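Local coordinates for extracellular solute-binding protein, family 5 (Chelativorans sp., PDB 6WM6) that binds EDTA and related aminopolycarboxylates in the periplasm, probably handing them to an ABC transporter for uptake, at residues Lys402-Gly414 with Gly433-Thr445. Numbering follows the deposited sequence.
Sequences KPVSTLRLSFPPG and GLKTDLLTGPNAT
Leu409 and Leu438 run alongside each other in the same direction, their CD2 methyls 3.8 Å apart. Next along this face, toward helix 416-429, Phe411 sets its ring edge near Leu438 CB. Its CG takes the position between backbone N and carbonyl carbon (chi1 48°), which turns the ring back across the neighbouring strand: Thr440 CB rests over a face, 4.1 Å from the ring centroid, in a CH-pi contact. An alanine in place of Phe411 would probably open a gap among Leu438, Ala422 of helix 416-429 and Leu458 of strand 456-462, and leave Thr440 CB without its aromatic partner. At the other end Val404 CG1 meets Leu434 CD2. Strands 407-410 and 436-439 run parallel, joined by helix 416-429 in a beta-alpha-beta unit, with 436-439 flanking 407-410 on the side away from strand 456-462. Their backbones are stitched by Leu407 N to Lys435 O, Asp437 N to Leu407 O, Leu409 N to Asp437 O and Leu439 N to Leu409 O, then a more bent bond (141° at the hydrogen) from Phe411 N to Leu439 O. Beyond it Thr440 OG1 donates to Phe411 O at 2.7 Å, tilted 29° from the carbonyl plane. At the opposite end a water bridges Lys435 N and Ser405 O.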
ATOM      1  N   LYS A 402     -12.740 -31.252 -25.520  1.00 26.83           N
ATOM      2  CA  LYS A 402     -11.320 -30.964 -25.734  1.00 25.99           C
ATOM      3  C   LYS A 402     -10.605 -30.813 -24.389  1.00 26.51           C
ATOM      4  O   LYS A 402     -11.135 -30.185 -23.468  1.00 25.57           O
ATOM      5  CB  LYS A 402     -11.175 -29.655 -26.510  1.00 31.70           C
ATOM      6  CG  LYS A 402      -9.733 -29.259 -26.814  1.00 63.37           C
ATOM      7  CD  LYS A 402      -9.669 -28.021 -27.709  1.00 78.87           C
ATOM      8  CE  LYS A 402      -8.235 -27.691 -28.113  1.00 86.37           C
ATOM      9  NZ  LYS A 402      -8.166 -26.593 -29.121  1.00 85.25           N
ATOM     10  N   PRO A 403      -9.396 -31.359 -24.243  1.00 24.14           N
ATOM     11  CA  PRO A 403      -8.685 -31.204 -22.969  1.00 25.86           C
ATOM     12  C   PRO A 403      -8.535 -29.731 -22.609  1.00 24.76           C
ATOM     13  O   PRO A 403      -8.234 -28.894 -23.464  1.00 25.38           O
ATOM     14  CB  PRO A 403      -7.331 -31.859 -23.239  1.00 27.60           C
ATOM     15  CG  PRO A 403      -7.627 -32.868 -24.324  1.00 31.57           C
ATOM     16  CD  PRO A 403      -8.648 -32.195 -25.197  1.00 27.50           C
ATOM     17  N   VAL A 404      -8.778 -29.421 -21.336  1.00 24.33           N
ATOM     18  CA  VAL A 404      -8.475 -28.087 -20.830  1.00 22.63           C
ATOM     19  C   VAL A 404      -6.972 -27.864 -20.919  1.00 23.98           C
ATOM     20  O   VAL A 404      -6.161 -28.748 -20.593  1.00 25.21           O
ATOM     21  CB  VAL A 404      -8.980 -27.936 -19.391  1.00 21.53           C
ATOM     22  CG1 VAL A 404      -8.559 -26.584 -18.825  1.00 23.51           C
ATOM     23  CG2 VAL A 404     -10.510 -28.062 -19.343  1.00 25.73           C
ATOM     24  N   SER A 405      -6.588 -26.682 -21.392  1.00 24.25           N
ATOM     25  CA  SER A 405      -5.179 -26.354 -21.522  1.00 23.78           C
ATOM     26  C   SER A 405      -4.485 -26.346 -20.161  1.00 22.13           C
ATOM     27  O   SER A 405      -5.103 -26.133 -19.117  1.00 23.54           O
ATOM     28  CB  SER A 405      -5.030 -24.970 -22.142  1.00 28.80           C
ATOM     29  OG  SER A 405      -5.562 -24.943 -23.456  1.00 37.29           O
ATOM     30  N   THR A 406      -3.165 -26.568 -20.206  1.00 24.77           N
ATOM     31  CA  THR A 406      -2.330 -26.322 -19.030  1.00 22.87           C
ATOM     32  C   THR A 406      -2.487 -24.865 -18.609  1.00 23.86           C
ATOM     33  O   THR A 406      -2.442 -23.953 -19.446  1.00 25.38           O
ATOM     34  CB  THR A 406      -0.883 -26.637 -19.347  1.00 25.95           C
ATOM     35  OG1 THR A 406      -0.760 -28.039 -19.655  1.00 31.23           O
ATOM     36  CG2 THR A 406       0.019 -26.303 -18.186  1.00 25.47           C
ATOM     37  N   LEU A 407      -2.703 -24.647 -17.311  1.00 21.21           N
ATOM     38  CA  LEU A 407      -2.966 -23.318 -16.790  1.00 21.07           C
ATOM     39  C   LEU A 407      -1.670 -22.573 -16.540  1.00 23.31           C
ATOM     40  O   LEU A 407      -0.739 -23.113 -15.934  1.00 27.42           O
ATOM     41  CB  LEU A 407      -3.743 -23.436 -15.495  1.00 21.13           C
ATOM     42  CG  LEU A 407      -5.066 -24.203 -15.587  1.00 21.67           C
ATOM     43  CD1 LEU A 407      -5.712 -24.273 -14.217  1.00 23.87           C
ATOM     44  CD2 LEU A 407      -5.998 -23.552 -16.585  1.00 22.39           C
ATOM     45  N   ARG A 408      -1.630 -21.319 -16.969  1.00 20.14           N
ATOM     46  CA  ARG A 408      -0.469 -20.456 -16.769  1.00 19.88           C
ATOM     47  C   ARG A 408      -0.677 -19.698 -15.464  1.00 19.38           C
ATOM     48  O   ARG A 408      -1.590 -18.877 -15.362  1.00 19.47           O
ATOM     49  CB  ARG A 408      -0.343 -19.486 -17.937  1.00 21.34           C
ATOM     50  CG  ARG A 408      -0.049 -20.193 -19.263  1.00 24.63           C
ATOM     51  CD  ARG A 408      -0.509 -19.345 -20.454  1.00 29.16           C
ATOM     52  NE  ARG A 408      -1.937 -19.065 -20.429  1.00 27.99           N
ATOM     53  CZ  ARG A 408      -2.549 -18.187 -21.225  1.00 30.14           C
ATOM     54  NH1 ARG A 408      -1.852 -17.504 -22.108  1.00 30.09           N
ATOM     55  NH2 ARG A 408      -3.864 -17.997 -21.129  1.00 30.27           N
ATOM     56  N   LEU A 409       0.158 -20.002 -14.465  1.00 19.54           N
ATOM     57  CA  LEU A 409       0.095 -19.387 -13.141  1.00 19.13           C
ATOM     58  C   LEU A 409       1.347 -18.548 -12.973  1.00 20.48           C
ATOM     59  O   LEU A 409       2.441 -19.088 -12.849  1.00 20.06           O
ATOM     60  CB  LEU A 409      -0.029 -20.466 -12.075  1.00 22.67           C
ATOM     61  CG  LEU A 409       0.135 -20.060 -10.607  1.00 28.07           C
ATOM     62  CD1 LEU A 409      -0.605 -18.788 -10.268  1.00 32.28           C
ATOM     63  CD2 LEU A 409      -0.337 -21.217  -9.728  1.00 25.51           C
ATOM     64  N   SER A 410       1.187 -17.232 -13.033  1.00 19.57           N
ATOM     65  CA  SER A 410       2.306 -16.308 -12.944  1.00 19.67           C
ATOM     66  C   SER A 410       2.333 -15.591 -11.598  1.00 19.31           C
ATOM     67  O   SER A 410       1.324 -15.482 -10.885  1.00 19.59           O
ATOM     68  CB  SER A 410       2.292 -15.296 -14.091  1.00 22.29           C
ATOM     69  OG  SER A 410       1.159 -14.453 -14.036  1.00 20.78           O
ATOM     70  N   PHE A 411       3.521 -15.100 -11.250  1.00 19.72           N
ATOM     71  CA  PHE A 411       3.706 -14.366 -10.008  1.00 20.78           C
ATOM     72  C   PHE A 411       5.004 -13.579 -10.106  1.00 23.11           C
ATOM     73  O   PHE A 411       5.951 -14.021 -10.760  1.00 21.95           O
ATOM     74  CB  PHE A 411       3.735 -15.316  -8.803  1.00 21.38           C
ATOM     75  CG  PHE A 411       4.635 -16.501  -8.965  1.00 22.63           C
ATOM     76  CD1 PHE A 411       4.153 -17.650  -9.571  1.00 23.51           C
ATOM     77  CD2 PHE A 411       5.939 -16.475  -8.514  1.00 27.92           C
ATOM     78  CE1 PHE A 411       4.962 -18.754  -9.723  1.00 29.45           C
ATOM     79  CE2 PHE A 411       6.763 -17.587  -8.669  1.00 30.00           C
ATOM     80  CZ  PHE A 411       6.263 -18.725  -9.270  1.00 30.21           C
ATOM     81  N   PRO A 412       5.070 -12.409  -9.482  1.00 22.08           N
ATOM     82  CA  PRO A 412       6.269 -11.573  -9.578  1.00 24.63           C
ATOM     83  C   PRO A 412       7.387 -12.149  -8.730  1.00 26.07           C
ATOM     84  O   PRO A 412       7.141 -12.909  -7.781  1.00 26.02           O
ATOM     85  CB  PRO A 412       5.781 -10.227  -9.021  1.00 25.99           C
ATOM     86  CG  PRO A 412       4.720 -10.598  -8.028  1.00 27.77           C
ATOM     87  CD  PRO A 412       4.014 -11.792  -8.655  1.00 22.32           C
ATOM     88  N   PRO A 413       8.630 -11.790  -9.014  1.00 28.53           N
ATOM     89  CA  PRO A 413       9.742 -12.240  -8.168  1.00 30.62           C
ATOM     90  C   PRO A 413       9.832 -11.436  -6.878  1.00 31.80           C
ATOM     91  O   PRO A 413       9.221 -10.377  -6.726  1.00 30.20           O
ATOM     92  CB  PRO A 413      10.972 -12.000  -9.049  1.00 32.68           C
ATOM     93  CG  PRO A 413      10.576 -10.881  -9.950  1.00 28.99           C
ATOM     94  CD  PRO A 413       9.079 -11.009 -10.179  1.00 28.75           C
ATOM     95  N   GLY A 414      10.570 -11.999  -5.924  1.00 30.42           N
ATOM     96  CA  GLY A 414      10.860 -11.338  -4.671  1.00 33.43           C
ATOM     97  C   GLY A 414       9.989 -11.718  -3.497  1.00 37.41           C
ATOM     98  O   GLY A 414      10.127 -11.109  -2.427  1.00 33.27           O
ATOM     99  N   GLY A 433      -7.702 -32.982 -12.574  1.00 24.31           N
ATOM    100  CA  GLY A 433      -7.251 -33.195 -13.933  1.00 23.13           C
ATOM    101  C   GLY A 433      -6.626 -31.986 -14.578  1.00 25.70           C
ATOM    102  O   GLY A 433      -6.542 -31.920 -15.806  1.00 24.49           O
ATOM    103  N   LEU A 434      -6.213 -30.998 -13.780  1.00 24.55           N
ATOM    104  CA  LEU A 434      -5.593 -29.777 -14.274  1.00 24.64           C
ATOM    105  C   LEU A 434      -4.094 -29.797 -14.032  1.00 24.09           C
ATOM    106  O   LEU A 434      -3.605 -30.347 -13.044  1.00 27.78           O
ATOM    107  CB  LEU A 434      -6.192 -28.569 -13.544  1.00 22.84           C
ATOM    108  CG  LEU A 434      -7.671 -28.333 -13.858  1.00 22.94           C
ATOM    109  CD1 LEU A 434      -8.257 -27.318 -12.878  1.00 23.65           C
ATOM    110  CD2 LEU A 434      -7.840 -27.837 -15.282  1.00 23.22           C
ATOM    111  N   LYS A 435      -3.365 -29.203 -14.978  1.00 24.18           N
ATOM    112  CA  LYS A 435      -1.924 -29.020 -14.872  1.00 25.67           C
ATOM    113  C   LYS A 435      -1.629 -27.527 -14.871  1.00 25.12           C
ATOM    114  O   LYS A 435      -2.448 -26.715 -15.305  1.00 25.22           O
ATOM    115  CB  LYS A 435      -1.195 -29.661 -16.045  1.00 29.32           C
ATOM    116  CG  LYS A 435      -1.383 -31.165 -16.157  1.00 39.44           C
ATOM    117  CD  LYS A 435      -0.909 -31.669 -17.517  1.00 57.93           C
ATOM    118  CE  LYS A 435      -1.318 -33.115 -17.749  1.00 74.00           C
ATOM    119  NZ  LYS A 435      -1.272 -33.500 -19.190  1.00 80.20           N
ATOM    120  N   THR A 436      -0.449 -27.164 -14.390  1.00 23.09           N
ATOM    121  CA  THR A 436      -0.035 -25.781 -14.381  1.00 22.54           C
ATOM    122  C   THR A 436       1.373 -25.615 -14.929  1.00 25.60           C
ATOM    123  O   THR A 436       2.188 -26.548 -14.924  1.00 28.13           O
ATOM    124  CB  THR A 436      -0.064 -25.167 -12.985  1.00 24.92           C
ATOM    125  OG1 THR A 436       1.018 -25.699 -12.213  1.00 27.75           O
ATOM    126  CG2 THR A 436      -1.385 -25.468 -12.314  1.00 28.82           C
ATOM    127  N   ASP A 437       1.628 -24.416 -15.437  1.00 23.02           N
ATOM    128  CA  ASP A 437       2.965 -23.947 -15.779  0.54 22.62           C
ATOM    129  C   ASP A 437       3.233 -22.737 -14.899  1.00 24.04           C
ATOM    130  O   ASP A 437       2.471 -21.764 -14.936  1.00 25.23           O
ATOM    131  CB  ASP A 437       3.056 -23.532 -17.250  0.54 26.85           C
ATOM    132  CG  ASP A 437       3.293 -24.712 -18.183  0.54 34.24           C
ATOM    133  OD1 ASP A 437       3.757 -25.770 -17.711  0.54 33.72           O
ATOM    134  OD2 ASP A 437       3.022 -24.565 -19.391  0.54 38.00           O
ATOM    135  N   LEU A 438       4.278 -22.813 -14.078  1.00 23.38           N
ATOM    136  CA  LEU A 438       4.600 -21.742 -13.144  1.00 22.53           C
ATOM    137  C   LEU A 438       5.535 -20.758 -13.833  1.00 25.01           C
ATOM    138  O   LEU A 438       6.590 -21.151 -14.331  1.00 25.63           O
ATOM    139  CB  LEU A 438       5.246 -22.312 -11.882  1.00 25.92           C
ATOM    140  CG  LEU A 438       4.374 -23.315 -11.118  1.00 30.91           C
ATOM    141  CD1 LEU A 438       5.024 -23.708  -9.796  1.00 34.02           C
ATOM    142  CD2 LEU A 438       2.967 -22.783 -10.877  1.00 29.35           C
ATOM    143  N   LEU A 439       5.129 -19.485 -13.879  1.00 21.75           N
ATOM    144  CA  LEU A 439       5.823 -18.454 -14.641  1.00 22.12           C
ATOM    145  C   LEU A 439       6.152 -17.262 -13.765  1.00 23.06           C
ATOM    146  O   LEU A 439       5.319 -16.806 -12.976  1.00 23.04           O
ATOM    147  CB  LEU A 439       4.969 -18.006 -15.833  1.00 26.16           C
ATOM    148  CG  LEU A 439       4.523 -19.159 -16.728  1.00 30.58           C
ATOM    149  CD1 LEU A 439       3.370 -18.714 -17.617  1.00 36.02           C
ATOM    150  CD2 LEU A 439       5.665 -19.699 -17.579  1.00 38.18           C
ATOM    151  N   THR A 440       7.354 -16.726 -13.922  1.00 25.98           N
ATOM    152  CA  THR A 440       7.775 -15.607 -13.083  1.00 25.46           C
ATOM    153  C   THR A 440       8.780 -14.766 -13.866  1.00 31.82           C
ATOM    154  O   THR A 440       8.792 -14.788 -15.100  1.00 31.34           O
ATOM    155  CB  THR A 440       8.256 -16.134 -11.720  1.00 28.27           C
ATOM    156  OG1 THR A 440       8.483 -15.039 -10.807  1.00 29.21           O
ATOM    157  CG2 THR A 440       9.536 -16.952 -11.881  1.00 34.91           C
ATOM    158  N   GLY A 441       9.568 -13.986 -13.148  1.00 29.32           N
ATOM    159  CA  GLY A 441      10.504 -13.064 -13.768  1.00 34.81           C
ATOM    160  C   GLY A 441       9.947 -11.654 -13.858  1.00 40.95           C
ATOM    161  O   GLY A 441       8.818 -11.375 -13.448  1.00 30.47           O
ATOM    162  N   PRO A 442      10.733 -10.732 -14.417  1.00 40.10           N
ATOM    163  CA  PRO A 442      10.307  -9.323 -14.436  1.00 35.99           C
ATOM    164  C   PRO A 442       9.106  -9.043 -15.317  1.00 39.62           C
ATOM    165  O   PRO A 442       8.451  -8.011 -15.126  1.00 40.09           O
ATOM    166  CB  PRO A 442      11.551  -8.586 -14.957  1.00 44.62           C
ATOM    167  CG  PRO A 442      12.242  -9.611 -15.805  1.00 50.99           C
ATOM    168  CD  PRO A 442      12.032 -10.929 -15.091  1.00 48.87           C
ATOM    169  N   ASN A 443       8.799  -9.904 -16.284  1.00 31.29           N
ATOM    170  CA  ASN A 443       7.617  -9.724 -17.113  1.00 33.04           C
ATOM    171  C   ASN A 443       6.356 -10.315 -16.485  1.00 29.57           C
ATOM    172  O   ASN A 443       5.282 -10.226 -17.085  1.00 31.67           O
ATOM    173  CB  ASN A 443       7.837 -10.336 -18.503  1.00 48.50           C
ATOM    174  CG  ASN A 443       8.765  -9.498 -19.370  1.00 58.14           C
ATOM    175  OD1 ASN A 443       8.676  -8.271 -19.389  1.00 54.36           O
ATOM    176  ND2 ASN A 443       9.658 -10.162 -20.091  1.00 59.08           N
ATOM    177  N   ALA A 444       6.457 -10.890 -15.284  1.00 28.46           N
ATOM    178  CA  ALA A 444       5.324 -11.501 -14.605  1.00 25.21           C
ATOM    179  C   ALA A 444       4.701 -10.575 -13.573  1.00 24.21           C
ATOM    180  O   ALA A 444       4.074 -11.040 -12.613  1.00 27.10           O
ATOM    181  CB  ALA A 444       5.746 -12.816 -13.947  1.00 26.67           C
ATOM    182  N   THR A 445       4.837  -9.270 -13.749  1.00 23.94           N
ATOM    183  CA  THR A 445       4.236  -8.303 -12.848  1.00 23.94           C
ATOM    184  C   THR A 445       2.803  -7.994 -13.267  1.00 23.48           C
ATOM    185  O   THR A 445       2.366  -8.297 -14.382  1.00 25.30           O
ATOM    186  CB  THR A 445       5.032  -7.004 -12.857  1.00 27.56           C
ATOM    187  OG1 THR A 445       5.054  -6.492 -14.194  1.00 31.29           O
ATOM    188  CG2 THR A 445       6.462  -7.237 -12.366  1.00 37.46           C
TER
HETATM  189  O   HOH W   1      -4.762 -28.388 -17.233  1.00 28.18           O